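PTS-dependent dihydroxyacetone kinase, ADP-binding subunit DhaL (PDB 3CR3) binds ADP, takes up a phosphoryl group from DhaM to form bound ATP, and passes it to dihydroxyacetone held on DhaK. Local coordinates at residues Leu1-Lys13 against Leu52-Phe64. Residues are numbered along the deposited sequence; the frame is centred on the assembly and turned at random.
Residue 1 of segment 1-13 comes from a tag, linker or insertion.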
loop_
_atom_site.group_PDB
_atom_site.type_symbol
_atom_site.label_atom_id
_atom_site.label_comp_id
_atom_site.label_asym_id
_atom_site.label_seq_id
_atom_site.Cartn_x
_atom_site.Cartn_y
_atom_site.Cartn_z
ATOM N N LEU A 1 -41.698 -24.966 8.341
ATOM C CA LEU A 1 -41.049 -23.637 8.630
ATOM C C LEU A 1 -40.330 -23.737 9.973
ATOM O O LEU A 1 -40.676 -24.581 10.812
ATOM C CB LEU A 1 -42.077 -22.478 8.649
ATOM C CG LEU A 1 -43.040 -22.248 7.465
ATOM C CD1 LEU A 1 -44.239 -23.217 7.562
ATOM C CD2 LEU A 1 -43.553 -20.783 7.325
ATOM N N LEU A 2 -39.321 -22.894 10.153
ATOM C CA LEU A 2 -38.556 -22.828 11.382
ATOM C C LEU A 2 -39.363 -22.233 12.525
ATOM O O LEU A 2 -40.286 -21.450 12.308
ATOM C CB LEU A 2 -37.317 -21.970 11.172
ATOM C CG LEU A 2 -36.165 -22.530 10.342
ATOM C CD1 LEU A 2 -35.241 -21.387 9.956
ATOM C CD2 LEU A 2 -35.419 -23.597 11.117
ATOM N N THR A 3 -38.978 -22.617 13.740
ATOM C CA THR A 3 -39.511 -22.071 14.969
ATOM C C THR A 3 -38.313 -21.692 15.828
ATOM O O THR A 3 -37.180 -21.984 15.454
ATOM C CB THR A 3 -40.370 -23.122 15.716
ATOM O OG1 THR A 3 -39.567 -24.273 15.993
ATOM C CG2 THR A 3 -41.568 -23.559 14.870
ATOM N N ILE A 4 -38.558 -21.032 16.960
ATOM C CA ILE A 4 -37.512 -20.747 17.957
ATOM C C ILE A 4 -36.667 -21.985 18.281
ATOM O O ILE A 4 -35.430 -21.932 18.217
ATOM C CB ILE A 4 -38.111 -20.137 19.274
ATOM C CG1 ILE A 4 -38.485 -18.670 19.063
ATOM C CG2 ILE A 4 -37.135 -20.270 20.478
ATOM C CD1 ILE A 4 -39.400 -18.113 20.149
ATOM N N ASP A 5 -37.336 -23.094 18.604
ATOM C CA ASP A 5 -36.665 -24.315 19.019
ATOM C C ASP A 5 -35.880 -24.992 17.873
ATOM O O ASP A 5 -34.738 -25.439 18.073
ATOM C CB ASP A 5 -37.668 -25.298 19.636
ATOM C CG ASP A 5 -38.161 -24.876 21.042
ATOM O OD1 ASP A 5 -37.582 -23.976 21.698
ATOM O OD2 ASP A 5 -39.146 -25.488 21.509
ATOM N N THR A 6 -36.479 -25.081 16.685
ATOM C CA THR A 6 -35.799 -25.731 15.564
ATOM C C THR A 6 -34.723 -24.849 14.953
ATOM O O THR A 6 -33.757 -25.362 14.396
ATOM C CB THR A 6 -36.765 -26.239 14.451
ATOM O OG1 THR A 6 -37.516 -25.144 13.907
ATOM C CG2 THR A 6 -37.704 -27.300 15.004
ATOM N N THR A 7 -34.891 -23.531 15.045
ATOM C CA THR A 7 -33.837 -22.598 14.653
ATOM C C THR A 7 -32.618 -22.782 15.549
ATOM O O THR A 7 -31.497 -22.903 15.054
ATOM C CB THR A 7 -34.301 -21.122 14.636
ATOM O OG1 THR A 7 -35.398 -20.982 13.731
ATOM C CG2 THR A 7 -33.175 -20.205 14.162
ATOM N N ILE A 8 -32.835 -22.832 16.861
ATOM C CA ILE A 8 -31.734 -23.081 17.787
ATOM C C ILE A 8 -31.121 -24.474 17.568
ATOM O O ILE A 8 -29.895 -24.640 17.634
ATOM C CB ILE A 8 -32.142 -22.835 19.254
ATOM C CG1 ILE A 8 -32.223 -21.321 19.513
ATOM C CG2 ILE A 8 -31.140 -23.482 20.210
ATOM C CD1 ILE A 8 -32.965 -20.928 20.783
ATOM N N GLU A 9 -31.973 -25.458 17.298
ATOM C CA GLU A 9 -31.512 -26.789 16.925
ATOM C C GLU A 9 -30.623 -26.721 15.677
ATOM O O GLU A 9 -29.553 -27.323 15.647
ATOM C CB GLU A 9 -32.698 -27.727 16.671
ATOM C CG GLU A 9 -32.294 -29.181 16.346
ATOM C CD GLU A 9 -33.462 -30.055 15.901
ATOM O OE1 GLU A 9 -34.595 -29.532 15.743
ATOM O OE2 GLU A 9 -33.245 -31.277 15.709
ATOM N N TRP A 10 -31.078 -25.975 14.665
ATOM C CA TRP A 10 -30.408 -25.914 13.355
ATOM C C TRP A 10 -29.011 -25.329 13.505
ATOM O O TRP A 10 -28.022 -25.922 13.059
ATOM C CB TRP A 10 -31.285 -25.157 12.314
ATOM C CG TRP A 10 -30.543 -24.611 11.103
ATOM C CD1 TRP A 10 -29.535 -25.229 10.401
ATOM C CD2 TRP A 10 -30.762 -23.343 10.453
ATOM N NE1 TRP A 10 -29.109 -24.419 9.372
ATOM C CE2 TRP A 10 -29.838 -23.258 9.380
ATOM C CE3 TRP A 10 -31.634 -22.268 10.683
ATOM C CZ2 TRP A 10 -29.771 -22.147 8.535
ATOM C CZ3 TRP A 10 -31.563 -21.155 9.842
ATOM C CH2 TRP A 10 -30.640 -21.106 8.777
ATOM N N LEU A 11 -28.933 -24.194 14.182
ATOM C CA LEU A 11 -27.671 -23.504 14.386
ATOM C C LEU A 11 -26.686 -24.322 15.235
ATOM O O LEU A 11 -25.478 -24.241 15.028
ATOM C CB LEU A 11 -27.902 -22.102 14.977
ATOM C CG LEU A 11 -28.546 -21.121 13.994
ATOM C CD1 LEU A 11 -29.208 -19.943 14.710
ATOM C CD2 LEU A 11 -27.535 -20.636 12.961
ATOM N N GLY A 12 -27.212 -25.114 16.166
ATOM C CA GLY A 12 -26.390 -26.009 16.979
ATOM C C GLY A 12 -25.750 -27.088 16.124
ATOM O O GLY A 12 -24.555 -27.343 16.247
ATOM N N LYS A 13 -26.553 -27.714 15.258
ATOM C CA LYS A 13 -26.057 -28.712 14.308
ATOM C C LYS A 13 -25.062 -28.124 13.322
ATOM O O LYS A 13 -24.093 -28.780 12.972
ATOM C CB LYS A 13 -27.203 -29.373 13.544
ATOM C CG LYS A 13 -28.008 -30.368 14.374
ATOM C CD LYS A 13 -29.062 -31.039 13.509
ATOM C CE LYS A 13 -29.802 -32.112 14.298
ATOM N NZ LYS A 13 -28.885 -33.208 14.729
ATOM N N LEU A 52 -26.336 -17.354 22.202
ATOM C CA LEU A 52 -27.711 -17.856 22.152
ATOM C C LEU A 52 -28.166 -18.515 23.463
ATOM O O LEU A 52 -29.362 -18.499 23.783
ATOM C CB LEU A 52 -27.915 -18.830 20.983
ATOM C CG LEU A 52 -27.681 -18.415 19.524
ATOM C CD1 LEU A 52 -28.374 -19.397 18.589
ATOM C CD2 LEU A 52 -28.134 -17.010 19.218
ATOM N N GLU A 53 -27.217 -19.095 24.206
ATOM C CA GLU A 53 -27.511 -19.752 25.488
ATOM C C GLU A 53 -27.969 -18.759 26.565
ATOM O O GLU A 53 -28.950 -19.015 27.270
ATOM C CB GLU A 53 -26.308 -20.571 25.994
ATOM C CG GLU A 53 -26.298 -22.063 25.600
ATOM C CD GLU A 53 -25.034 -22.818 26.087
ATOM O OE1 GLU A 53 -23.898 -22.411 25.727
ATOM O OE2 GLU A 53 -25.178 -23.831 26.824
ATOM N N VAL A 54 -27.268 -17.629 26.684
ATOM C CA VAL A 54 -27.565 -16.643 27.734
ATOM C C VAL A 54 -28.800 -15.788 27.439
ATOM O O VAL A 54 -29.420 -15.240 28.360
ATOM C CB VAL A 54 -26.364 -15.711 28.042
ATOM C CG1 VAL A 54 -25.190 -16.510 28.615
ATOM C CG2 VAL A 54 -25.952 -14.911 26.800
ATOM N N SER A 55 -29.149 -15.666 26.160
ATOM C CA SER A 55 -30.310 -14.876 25.777
ATOM C C SER A 55 -31.601 -15.694 25.819
ATOM O O SER A 55 -31.577 -16.930 25.780
ATOM C CB SER A 55 -30.095 -14.198 24.411
ATOM O OG SER A 55 -29.643 -15.113 23.430
ATOM N N ASN A 56 -32.721 -14.987 25.929
ATOM C CA ASN A 56 -34.045 -15.592 25.906
ATOM C C ASN A 56 -34.865 -14.933 24.805
ATOM O O ASN A 56 -35.188 -13.742 24.890
ATOM C CB ASN A 56 -34.738 -15.429 27.262
ATOM C CG ASN A 56 -35.938 -16.345 27.414
ATOM O OD1 ASN A 56 -35.802 -17.510 27.812
ATOM N ND2 ASN A 56 -37.128 -15.823 27.103
ATOM N N PHE A 57 -35.195 -15.709 23.775
ATOM C CA PHE A 57 -35.744 -15.151 22.532
ATOM C C PHE A 57 -37.262 -15.139 22.460
ATOM O O PHE A 57 -37.922 -16.133 22.763
ATOM C CB PHE A 57 -35.178 -15.885 21.314
ATOM C CG PHE A 57 -33.701 -15.728 21.145
ATOM C CD1 PHE A 57 -33.153 -14.487 20.832
ATOM C CD2 PHE A 57 -32.855 -16.824 21.285
ATOM C CE1 PHE A 57 -31.775 -14.334 20.669
ATOM C CE2 PHE A 57 -31.482 -16.690 21.123
ATOM C CZ PHE A 57 -30.939 -15.444 20.813
ATOM N N GLY A 58 -37.801 -14.001 22.047
ATOM C CA GLY A 58 -39.235 -13.849 21.830
ATOM C C GLY A 58 -39.655 -14.391 20.478
ATOM O O GLY A 58 -40.791 -14.839 20.307
ATOM N N ASN A 59 -38.739 -14.352 19.511
ATOM C CA ASN A 59 -39.026 -14.852 18.172
ATOM C C ASN A 59 -37.768 -15.233 17.376
ATOM O O ASN A 59 -36.641 -15.070 17.864
ATOM C CB ASN A 59 -39.912 -13.858 17.400
ATOM C CG ASN A 59 -39.254 -12.510 17.203
ATOM O OD1 ASN A 59 -38.133 -12.434 16.726
ATOM N ND2 ASN A 59 -39.967 -11.432 17.548
ATOM N N VAL A 60 -37.984 -15.746 16.165
ATOM C CA VAL A 60 -36.913 -16.198 15.284
ATOM C C VAL A 60 -36.094 -15.011 14.764
ATOM O O VAL A 60 -34.870 -15.094 14.708
ATOM C CB VAL A 60 -37.475 -17.086 14.117
ATOM C CG1 VAL A 60 -36.384 -17.501 13.141
ATOM C CG2 VAL A 60 -38.141 -18.310 14.674
ATOM N N SER A 61 -36.763 -13.913 14.393
ATOM C CA SER A 61 -36.066 -12.681 14.002
ATOM C C SER A 61 -34.974 -12.294 15.009
ATOM O O SER A 61 -33.848 -12.004 14.606
ATOM C CB SER A 61 -37.050 -11.519 13.807
ATOM O OG SER A 61 -36.372 -10.322 13.481
ATOM N N GLU A 62 -35.308 -12.299 16.304
ATOM C CA GLU A 62 -34.315 -12.054 17.366
ATOM C C GLU A 62 -33.110 -12.990 17.321
ATOM O O GLU A 62 -31.976 -12.550 17.538
ATOM C CB GLU A 62 -34.952 -12.125 18.761
ATOM C CG GLU A 62 -36.064 -11.123 18.965
ATOM C CD GLU A 62 -36.552 -11.046 20.392
ATOM O OE1 GLU A 62 -35.996 -11.737 21.278
ATOM O OE2 GLU A 62 -37.504 -10.277 20.632
ATOM N N ILE A 63 -33.345 -14.272 17.058
ATOM C CA ILE A 63 -32.235 -15.230 16.941
ATOM C C ILE A 63 -31.279 -14.829 15.821
ATOM O O ILE A 63 -30.070 -14.722 16.043
ATOM C CB ILE A 63 -32.706 -16.675 16.710
ATOM C CG1 ILE A 63 -33.776 -17.053 17.748
ATOM C CG2 ILE A 63 -31.499 -17.637 16.730
ATOM C CD1 ILE A 63 -34.451 -18.396 17.520
ATOM N N PHE A 64 -31.831 -14.620 14.624
ATOM C CA PHE A 64 -31.045 -14.233 13.460
ATOM C C PHE A 64 -30.259 -12.933 13.701
ATOM O O PHE A 64 -29.100 -12.827 13.300
ATOM C CB PHE A 64 -31.938 -14.111 12.218
ATOM C CG PHE A 64 -32.531 -15.435 11.730
ATOM C CD1 PHE A 64 -31.925 -16.658 12.028
ATOM C CD2 PHE A 64 -33.668 -15.440 10.930
ATOM C CE1 PHE A 64 -32.461 -17.853 11.570
ATOM C CE2 PHE A 64 -34.208 -16.626 10.465
ATOM C CZ PHE A 64 -33.599 -17.841 10.781
#
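Thr-3 O takes two donors from Thr-7, whose hydroxyl in turn meets Val-60 across the contact: Thr-7 OG1 donates a hydrogen bond of 2.7 Å to Thr-3 O, and Thr-7 N reaches that oxygen from the opposite face of the carbonyl plane. This happens at the start of helix 4-20 in the all-helical DhaL fold, where it packs nearly parallel to helix 60-74; the axes of residues 4-13 and 60-64 approach to 9.9 Å at 23° between their N-to-C directions. The chi1 of -59° sets OG1 beside the backbone N, within range of Thr-3 O, and sends CG2 to Phe-64 CE1, 3.6 Å away. Replacing Thr-7 by alanine removes OG1 and CG2, and would probably open a gap beside Phe-64 and leave Thr-3 O held by the backbone N-H alone of the two Thr-7 donors. Ile-63 is a knob among Ile-4, Thr-7, Ile-8 and Leu-11; its CD1 comes 3.7 Å from Ile-4 O, while CG2 meets Leu-11 CD1. That same Leu-11 methyl touches Leu-52 CD1, tying in the end of helix 37-54. Beyond Thr-7, the Phe-64 ring takes Leu-2 CD1 at its edge and Trp-10 CZ3 obliquely, 3.8 Å from Phe-64 CE1; Trp-10 NE1 is bonded to Leu-183 O of helix 175-191. At the connecting loop, Asn-59 is the N-cap of helix 60-74, its OD1 accepting from Glu-62 N with an N-H...O angle of 165°, and Ile-4 CD1 rests 3.6 Å from Gly-58 O.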